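Local structure of putative DD-carboxypeptidase TP_0574 (Treponema pallidum, 1O75) at residues A362-D376 / S387-R401. The protein binds penicillin and shows zinc-stimulated carboxypeptidase activity on synthetic depsipeptides, possibly acting as a D,D-carboxypeptidase that limits peptidoglycan cross-linking. The protein carries 2 engineered substitutions. Sequence-based numbering, arbitrary orientation.
Sequences AVDVFADGQPKLVSD and SADFTPGTEYTVEVR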
ATOM      1  N   ALA B 362       6.009  20.784  -8.419  1.00 59.15           N
ATOM      2  CA  ALA B 362       5.909  20.369  -7.027  1.00 57.46           C
ATOM      3  C   ALA B 362       6.992  19.336  -6.734  1.00 57.55           C
ATOM      4  O   ALA B 362       7.562  18.745  -7.657  1.00 56.45           O
ATOM      5  CB  ALA B 362       4.533  19.780  -6.756  1.00 57.64           C
ATOM      6  N   VAL B 363       7.289  19.121  -5.456  1.00 55.36           N
ATOM      7  CA  VAL B 363       8.312  18.151  -5.109  1.00 55.00           C
ATOM      8  C   VAL B 363       7.985  17.310  -3.884  1.00 54.68           C
ATOM      9  O   VAL B 363       7.136  17.665  -3.063  1.00 53.83           O
ATOM     10  CB  VAL B 363       9.677  18.829  -4.827  1.00 55.26           C
ATOM     11  CG1 VAL B 363      10.062  19.754  -5.970  1.00 55.17           C
ATOM     12  CG2 VAL B 363       9.612  19.590  -3.507  1.00 54.83           C
ATOM     13  N   ASP B 364       8.667  16.177  -3.796  1.00 53.97           N
ATOM     14  CA  ASP B 364       8.575  15.283  -2.653  1.00 54.66           C
ATOM     15  C   ASP B 364      10.043  15.203  -2.246  1.00 54.82           C
ATOM     16  O   ASP B 364      10.926  15.422  -3.082  1.00 56.78           O
ATOM     17  CB  ASP B 364       8.096  13.869  -3.033  1.00 52.51           C
ATOM     18  CG  ASP B 364       6.634  13.817  -3.443  1.00 52.69           C
ATOM     19  OD1 ASP B 364       5.832  14.660  -2.992  1.00 49.78           O
ATOM     20  OD2 ASP B 364       6.284  12.903  -4.217  1.00 51.18           O
ATOM     21  N   VAL B 365      10.317  14.927  -0.980  1.00 54.11           N
ATOM     22  CA  VAL B 365      11.696  14.791  -0.538  1.00 55.42           C
ATOM     23  C   VAL B 365      11.712  13.711   0.518  1.00 56.32           C
ATOM     24  O   VAL B 365      10.953  13.776   1.486  1.00 54.67           O
ATOM     25  CB  VAL B 365      12.256  16.082   0.073  1.00 56.43           C
ATOM     26  CG1 VAL B 365      13.698  15.843   0.515  1.00 57.02           C
ATOM     27  CG2 VAL B 365      12.190  17.221  -0.947  1.00 56.13           C
ATOM     28  N   PHE B 366      12.564  12.711   0.325  1.00 57.43           N
ATOM     29  CA  PHE B 366      12.642  11.615   1.270  1.00 61.00           C
ATOM     30  C   PHE B 366      13.983  10.913   1.218  1.00 63.19           C
ATOM     31  O   PHE B 366      14.587  10.798   0.150  1.00 64.11           O
ATOM     32  CB  PHE B 366      11.511  10.613   0.992  1.00 59.93           C
ATOM     33  CG  PHE B 366      11.533  10.035  -0.400  1.00 60.09           C
ATOM     34  CD1 PHE B 366      12.293   8.903  -0.691  1.00 60.79           C
ATOM     35  CD2 PHE B 366      10.793  10.623  -1.421  1.00 59.52           C
ATOM     36  CE1 PHE B 366      12.315   8.364  -1.984  1.00 60.48           C
ATOM     37  CE2 PHE B 366      10.808  10.094  -2.714  1.00 60.08           C
ATOM     38  CZ  PHE B 366      11.570   8.962  -2.996  1.00 60.18           C
ATOM     39  N   ALA B 367      14.457  10.460   2.376  1.00 65.57           N
ATOM     40  CA  ALA B 367      15.723   9.743   2.441  1.00 67.78           C
ATOM     41  C   ALA B 367      15.439   8.328   1.952  1.00 69.45           C
ATOM     42  O   ALA B 367      14.370   7.781   2.220  1.00 69.21           O
ATOM     43  CB  ALA B 367      16.246   9.726   3.861  1.00 67.70           C
ATOM     44  N   ASP B 368      16.397   7.755   1.228  1.00 72.29           N
ATOM     45  CA  ASP B 368      16.283   6.417   0.642  1.00 74.81           C
ATOM     46  C   ASP B 368      15.094   5.562   1.101  1.00 74.82           C
ATOM     47  O   ASP B 368      14.082   5.483   0.398  1.00 75.43           O
ATOM     48  CB  ASP B 368      17.599   5.641   0.827  1.00 78.28           C
ATOM     49  CG  ASP B 368      18.800   6.347   0.176  1.00 82.27           C
ATOM     50  OD1 ASP B 368      18.638   6.951  -0.913  1.00 84.07           O
ATOM     51  OD2 ASP B 368      19.915   6.289   0.749  1.00 84.06           O
ATOM     52  N   GLY B 369      15.203   4.930   2.268  1.00 73.47           N
ATOM     53  CA  GLY B 369      14.109   4.095   2.743  1.00 72.27           C
ATOM     54  C   GLY B 369      13.407   4.672   3.960  1.00 71.59           C
ATOM     55  O   GLY B 369      13.191   3.981   4.965  1.00 71.44           O
ATOM     56  N   GLN B 370      13.030   5.940   3.863  1.00 69.36           N
ATOM     57  CA  GLN B 370      12.373   6.627   4.962  1.00 67.64           C
ATOM     58  C   GLN B 370      11.088   7.315   4.531  1.00 66.31           C
ATOM     59  O   GLN B 370      10.824   7.459   3.343  1.00 65.72           O
ATOM     60  CB  GLN B 370      13.326   7.668   5.541  1.00 67.60           C
ATOM     61  CG  GLN B 370      14.592   7.083   6.125  1.00 68.79           C
ATOM     62  CD  GLN B 370      14.326   6.316   7.404  1.00 69.87           C
ATOM     63  OE1 GLN B 370      13.752   6.855   8.353  1.00 68.92           O
ATOM     64  NE2 GLN B 370      14.740   5.054   7.440  1.00 70.51           N
ATOM     65  N   PRO B 371      10.260   7.735   5.501  1.00 65.73           N
ATOM     66  CA  PRO B 371       9.003   8.420   5.179  1.00 64.66           C
ATOM     67  C   PRO B 371       9.349   9.783   4.586  1.00 62.82           C
ATOM     68  O   PRO B 371      10.422  10.308   4.848  1.00 62.47           O
ATOM     69  CB  PRO B 371       8.319   8.555   6.538  1.00 64.51           C
ATOM     70  CG  PRO B 371       8.858   7.385   7.311  1.00 65.54           C
ATOM     71  CD  PRO B 371      10.313   7.386   6.932  1.00 65.15           C
ATOM     72  N   LYS B 372       8.443  10.349   3.798  1.00 62.56           N
ATOM     73  CA  LYS B 372       8.671  11.647   3.169  1.00 62.57           C
ATOM     74  C   LYS B 372       8.755  12.773   4.182  1.00 61.90           C
ATOM     75  O   LYS B 372       7.967  12.824   5.129  1.00 61.80           O
ATOM     76  CB  LYS B 372       7.546  11.972   2.177  1.00 63.13           C
ATOM     77  CG  LYS B 372       7.537  11.121   0.920  1.00 64.49           C
ATOM     78  CD  LYS B 372       6.315  11.422   0.062  1.00 67.30           C
ATOM     79  CE  LYS B 372       6.270  10.514  -1.166  1.00 69.51           C
ATOM     80  NZ  LYS B 372       4.998  10.674  -1.940  1.00 71.94           N
ATOM     81  N   LEU B 373       9.716  13.670   3.985  1.00 61.25           N
ATOM     82  CA  LEU B 373       9.864  14.826   4.864  1.00 60.83           C
ATOM     83  C   LEU B 373       9.043  15.940   4.236  1.00 59.98           C
ATOM     84  O   LEU B 373       8.480  16.787   4.923  1.00 59.57           O
ATOM     85  CB  LEU B 373      11.324  15.272   4.950  1.00 61.60           C
ATOM     86  CG  LEU B 373      12.390  14.269   5.398  1.00 63.27           C
ATOM     87  CD1 LEU B 373      13.656  15.044   5.729  1.00 63.31           C
ATOM     88  CD2 LEU B 373      11.926  13.483   6.623  1.00 63.49           C
ATOM     89  N   VAL B 374       8.980  15.911   2.910  1.00 59.97           N
ATOM     90  CA  VAL B 374       8.256  16.900   2.122  1.00 59.85           C
ATOM     91  C   VAL B 374       7.319  16.178   1.151  1.00 60.05           C
ATOM     92  O   VAL B 374       7.756  15.315   0.391  1.00 60.07           O
ATOM     93  CB  VAL B 374       9.262  17.769   1.320  1.00 60.22           C
ATOM     94  CG1 VAL B 374       8.533  18.707   0.391  1.00 60.26           C
ATOM     95  CG2 VAL B 374      10.154  18.549   2.281  1.00 60.22           C
ATOM     96  N   SER B 375       6.035  16.518   1.186  1.00 60.04           N
ATOM     97  CA  SER B 375       5.061  15.902   0.289  1.00 60.53           C
ATOM     98  C   SER B 375       4.338  16.919  -0.567  1.00 61.12           C
ATOM     99  O   SER B 375       3.665  17.810  -0.051  1.00 60.25           O
ATOM    100  CB  SER B 375       4.013  15.109   1.066  1.00 61.56           C
ATOM    101  OG  SER B 375       4.509  13.843   1.447  1.00 64.72           O
ATOM    102  N   ASP B 376       4.487  16.770  -1.880  1.00 61.47           N
ATOM    103  CA  ASP B 376       3.835  17.640  -2.847  1.00 61.89           C
ATOM    104  C   ASP B 376       3.899  19.126  -2.505  1.00 62.40           C
ATOM    105  O   ASP B 376       2.877  19.805  -2.475  1.00 62.13           O
ATOM    106  CB  ASP B 376       2.377  17.218  -2.992  1.00 61.52           C
ATOM    107  CG  ASP B 376       1.761  17.715  -4.271  1.00 61.64           C
ATOM    108  OD1 ASP B 376       2.430  17.586  -5.319  1.00 60.55           O
ATOM    109  OD2 ASP B 376       0.617  18.219  -4.231  1.00 61.35           O
ATOM    110  N   SER B 387       9.097  23.149   5.188  1.00 75.88           N
ATOM    111  CA  SER B 387       8.741  22.676   6.523  1.00 75.65           C
ATOM    112  C   SER B 387       9.531  21.417   6.842  1.00 75.92           C
ATOM    113  O   SER B 387       8.952  20.360   7.095  1.00 76.11           O
ATOM    114  CB  SER B 387       7.248  22.342   6.600  1.00 75.18           C
ATOM    115  OG  SER B 387       6.439  23.469   6.317  1.00 76.52           O
ATOM    116  N   ALA B 388      10.854  21.524   6.822  1.00 75.71           N
ATOM    117  CA  ALA B 388      11.687  20.372   7.112  1.00 75.63           C
ATOM    118  C   ALA B 388      13.146  20.752   7.290  1.00 75.71           C
ATOM    119  O   ALA B 388      13.621  21.751   6.751  1.00 75.54           O
ATOM    120  CB  ALA B 388      11.544  19.334   6.002  1.00 75.60           C
ATOM    121  N   ASP B 389      13.849  19.939   8.065  1.00 75.88           N
ATOM    122  CA  ASP B 389      15.259  20.156   8.332  1.00 76.40           C
ATOM    123  C   ASP B 389      16.021  19.029   7.669  1.00 76.06           C
ATOM    124  O   ASP B 389      15.845  17.864   8.016  1.00 76.38           O
ATOM    125  CB  ASP B 389      15.514  20.149   9.842  1.00 77.08           C
ATOM    126  CG  ASP B 389      14.920  21.360  10.535  1.00 77.48           C
ATOM    127  OD1 ASP B 389      15.489  22.466  10.379  1.00 77.60           O
ATOM    128  OD2 ASP B 389      13.884  21.208  11.223  1.00 76.27           O
ATOM    129  N   PHE B 390      16.859  19.377   6.705  1.00 76.08           N
ATOM    130  CA  PHE B 390      17.632  18.371   6.000  1.00 76.39           C
ATOM    131  C   PHE B 390      18.954  18.106   6.711  1.00 76.48           C
ATOM    132  O   PHE B 390      19.809  18.987   6.823  1.00 76.33           O
ATOM    133  CB  PHE B 390      17.866  18.818   4.553  1.00 76.92           C
ATOM    134  CG  PHE B 390      16.590  19.050   3.781  1.00 77.13           C
ATOM    135  CD1 PHE B 390      15.706  17.998   3.540  1.00 77.03           C
ATOM    136  CD2 PHE B 390      16.252  20.326   3.332  1.00 76.99           C
ATOM    137  CE1 PHE B 390      14.503  18.216   2.865  1.00 77.27           C
ATOM    138  CE2 PHE B 390      15.053  20.554   2.657  1.00 77.30           C
ATOM    139  CZ  PHE B 390      14.176  19.496   2.423  1.00 77.35           C
ATOM    140  N   THR B 391      19.098  16.879   7.202  1.00 76.23           N
ATOM    141  CA  THR B 391      20.296  16.452   7.914  1.00 76.12           C
ATOM    142  C   THR B 391      21.538  16.526   7.029  1.00 76.18           C
ATOM    143  O   THR B 391      21.688  15.738   6.087  1.00 75.75           O
ATOM    144  CB  THR B 391      20.152  14.998   8.419  1.00 76.05           C
ATOM    145  OG1 THR B 391      18.980  14.886   9.238  1.00 75.56           O
ATOM    146  CG2 THR B 391      21.378  14.590   9.226  1.00 75.84           C
ATOM    147  N   PRO B 392      22.447  17.479   7.318  1.00 75.94           N
ATOM    148  CA  PRO B 392      23.674  17.626   6.531  1.00 75.28           C
ATOM    149  C   PRO B 392      24.392  16.286   6.404  1.00 74.67           C
ATOM    150  O   PRO B 392      24.413  15.488   7.346  1.00 74.57           O
ATOM    151  CB  PRO B 392      24.469  18.650   7.334  1.00 75.24           C
ATOM    152  CG  PRO B 392      23.386  19.556   7.844  1.00 75.77           C
ATOM    153  CD  PRO B 392      22.331  18.562   8.315  1.00 75.82           C
ATOM    154  N   GLY B 393      24.960  16.037   5.228  1.00 74.18           N
ATOM    155  CA  GLY B 393      25.655  14.786   4.997  1.00 73.01           C
ATOM    156  C   GLY B 393      24.717  13.679   4.545  1.00 72.65           C
ATOM    157  O   GLY B 393      25.168  12.641   4.062  1.00 71.95           O
ATOM    158  N   THR B 394      23.410  13.893   4.702  1.00 72.25           N
ATOM    159  CA  THR B 394      22.425  12.889   4.297  1.00 72.44           C
ATOM    160  C   THR B 394      22.019  13.066   2.836  1.00 71.75           C
ATOM    161  O   THR B 394      21.779  14.185   2.381  1.00 71.91           O
ATOM    162  CB  THR B 394      21.150  12.966   5.155  1.00 72.97           C
ATOM    163  OG1 THR B 394      21.490  12.807   6.537  1.00 74.36           O
ATOM    164  CG2 THR B 394      20.170  11.871   4.750  1.00 73.27           C
ATOM    165  N   GLU B 395      21.950  11.961   2.102  1.00 71.07           N
ATOM    166  CA  GLU B 395      21.554  12.011   0.700  1.00 70.05           C
ATOM    167  C   GLU B 395      20.064  11.709   0.577  1.00 69.21           C
ATOM    168  O   GLU B 395      19.626  10.576   0.801  1.00 68.94           O
ATOM    169  CB  GLU B 395      22.346  10.997  -0.125  1.00 70.42           C
ATOM    170  CG  GLU B 395      21.724  10.703  -1.479  1.00 71.38           C
ATOM    171  CD  GLU B 395      22.385   9.533  -2.185  1.00 72.13           C
ATOM    172  OE1 GLU B 395      23.411   9.744  -2.867  1.00 72.85           O
ATOM    173  OE2 GLU B 395      21.883   8.396  -2.046  1.00 73.30           O
ATOM    174  N   TYR B 396      19.294  12.734   0.226  1.00 67.66           N
ATOM    175  CA  TYR B 396      17.851  12.602   0.058  1.00 66.39           C
ATOM    176  C   TYR B 396      17.468  12.466  -1.411  1.00 64.43           C
ATOM    177  O   TYR B 396      18.232  12.831  -2.312  1.00 64.24           O
ATOM    178  CB  TYR B 396      17.124  13.825   0.622  1.00 67.12           C
ATOM    179  CG  TYR B 396      17.290  14.049   2.105  1.00 68.49           C
ATOM    180  CD1 TYR B 396      18.420  14.686   2.617  1.00 69.53           C
ATOM    181  CD2 TYR B 396      16.299  13.643   2.998  1.00 68.72           C
ATOM    182  CE1 TYR B 396      18.557  14.920   3.996  1.00 70.08           C
ATOM    183  CE2 TYR B 396      16.423  13.868   4.367  1.00 69.58           C
ATOM    184  CZ  TYR B 396      17.550  14.508   4.861  1.00 70.28           C
ATOM    185  OH  TYR B 396      17.649  14.749   6.214  1.00 69.22           O
ATOM    186  N   THR B 397      16.278  11.931  -1.648  1.00 62.21           N
ATOM    187  CA  THR B 397      15.768  11.796  -3.002  1.00 58.90           C
ATOM    188  C   THR B 397      14.787  12.949  -3.142  1.00 57.45           C
ATOM    189  O   THR B 397      13.989  13.205  -2.227  1.00 56.42           O
ATOM    190  CB  THR B 397      15.008  10.467  -3.207  1.00 59.28           C
ATOM    191  OG1 THR B 397      15.919   9.369  -3.074  1.00 60.01           O
ATOM    192  CG2 THR B 397      14.366  10.421  -4.597  1.00 58.60           C
ATOM    193  N   VAL B 398      14.877  13.662  -4.262  1.00 54.80           N
ATOM    194  CA  VAL B 398      13.983  14.779  -4.547  1.00 53.68           C
ATOM    195  C   VAL B 398      13.284  14.501  -5.867  1.00 52.87           C
ATOM    196  O   VAL B 398      13.929  14.405  -6.918  1.00 52.04           O
ATOM    197  CB  VAL B 398      14.736  16.123  -4.706  1.00 53.93           C
ATOM    198  CG1 VAL B 398      13.730  17.258  -4.921  1.00 52.71           C
ATOM    199  CG2 VAL B 398      15.588  16.397  -3.484  1.00 54.21           C
ATOM    200  N   GLU B 399      11.965  14.356  -5.814  1.00 51.06           N
ATOM    201  CA  GLU B 399      11.216  14.117  -7.032  1.00 48.44           C
ATOM    202  C   GLU B 399      10.545  15.421  -7.426  1.00 47.14           C
ATOM    203  O   GLU B 399       9.918  16.084  -6.600  1.00 46.00           O
ATOM    204  CB  GLU B 399      10.157  13.029  -6.836  1.00 49.22           C
ATOM    205  CG  GLU B 399       9.301  12.830  -8.085  1.00 50.23           C
ATOM    206  CD  GLU B 399       8.353  11.656  -7.986  1.00 51.19           C
ATOM    207  OE1 GLU B 399       8.834  10.525  -7.788  1.00 53.12           O
ATOM    208  OE2 GLU B 399       7.131  11.866  -8.115  1.00 50.51           O
ATOM    209  N   VAL B 400      10.696  15.794  -8.688  1.00 45.33           N
ATOM    210  CA  VAL B 400      10.089  17.018  -9.184  1.00 44.63           C
ATOM    211  C   VAL B 400       9.052  16.679 -10.234  1.00 44.60           C
ATOM    212  O   VAL B 400       9.363  16.046 -11.237  1.00 44.45           O
ATOM    213  CB  VAL B 400      11.134  17.952  -9.820  1.00 43.67           C
ATOM    214  CG1 VAL B 400      10.449  19.186 -10.396  1.00 42.54           C
ATOM    215  CG2 VAL B 400      12.163  18.352  -8.772  1.00 44.01           C
ATOM    216  N   ARG B 401       7.814  17.080  -9.982  1.00 45.17           N
ATOM    217  CA  ARG B 401       6.738  16.850 -10.933  1.00 46.51           C
ATOM    218  C   ARG B 401       6.482  18.144 -11.700  1.00 47.41           C
ATOM    219  O   ARG B 401       6.204  19.186 -11.102  1.00 47.64           O
ATOM    220  CB  ARG B 401       5.463  16.413 -10.207  1.00 46.38           C
ATOM    221  CG  ARG B 401       5.504  14.970  -9.721  1.00 46.97           C
ATOM    222  CD  ARG B 401       4.185  14.563  -9.101  1.00 47.60           C
ATOM    223  NE  ARG B 401       3.976  15.179  -7.796  1.00 46.69           N
ATOM    224  CZ  ARG B 401       4.563  14.780  -6.669  1.00 46.73           C
ATOM    225  NH1 ARG B 401       5.402  13.751  -6.676  1.00 44.22           N
ATOM    226  NH2 ARG B 401       4.314  15.421  -5.533  1.00 44.58           N
TER
HETATM  227  O   HOH W   1       2.093  17.260  -7.811  1.00 46.84           O
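Ala362 opens an antiparallel pairing of strands 362-367 and 396-401 by exchanging two backbone hydrogen bonds with Arg401, a pattern repeated by Asp364 with Glu399 and by Phe366 with Thr397. Beta-branched valines suit the buried apolar face: Val363 lies alongside Val400, CG1 to CG2 3.8 Å. On the other face, Asp364 is short enough to meet both Arg401 and Asp376 N. Arg401, bent at chi3 (-73°), turns NH1 to Asp364 OD2 (2.7 Å) and NH2 to OD1 (3.1 Å), both in the guanidinium plane but above the carboxylate's. Arg401 NH1 also donates to Glu399 OE2, probably offsetting the Asp364-Glu399 repulsion; Arg409 pairs with Glu399 OE1. Val365 sets CG1 3.4 Å from Phe390 CE1. Phe366 swings its ring between backbone N and carbonyl carbon (chi1 59°), laying one face over Thr397 CB in a CH-pi contact. Beyond the turn, Leu373 CD1 packs 3.3 Å from Tyr396 CE2, and Val374 CG2 reaches Phe390; the backbone N atoms of Leu373 and Val374 both bond Val365 O, a classic beta bulge. Asp376 OD1 accepts Arg401 NH2 at 2.9 Å. These strands are central in a four-stranded antiparallel sheet whose valine face packs on strand 340-344, consistent with a beta sandwich.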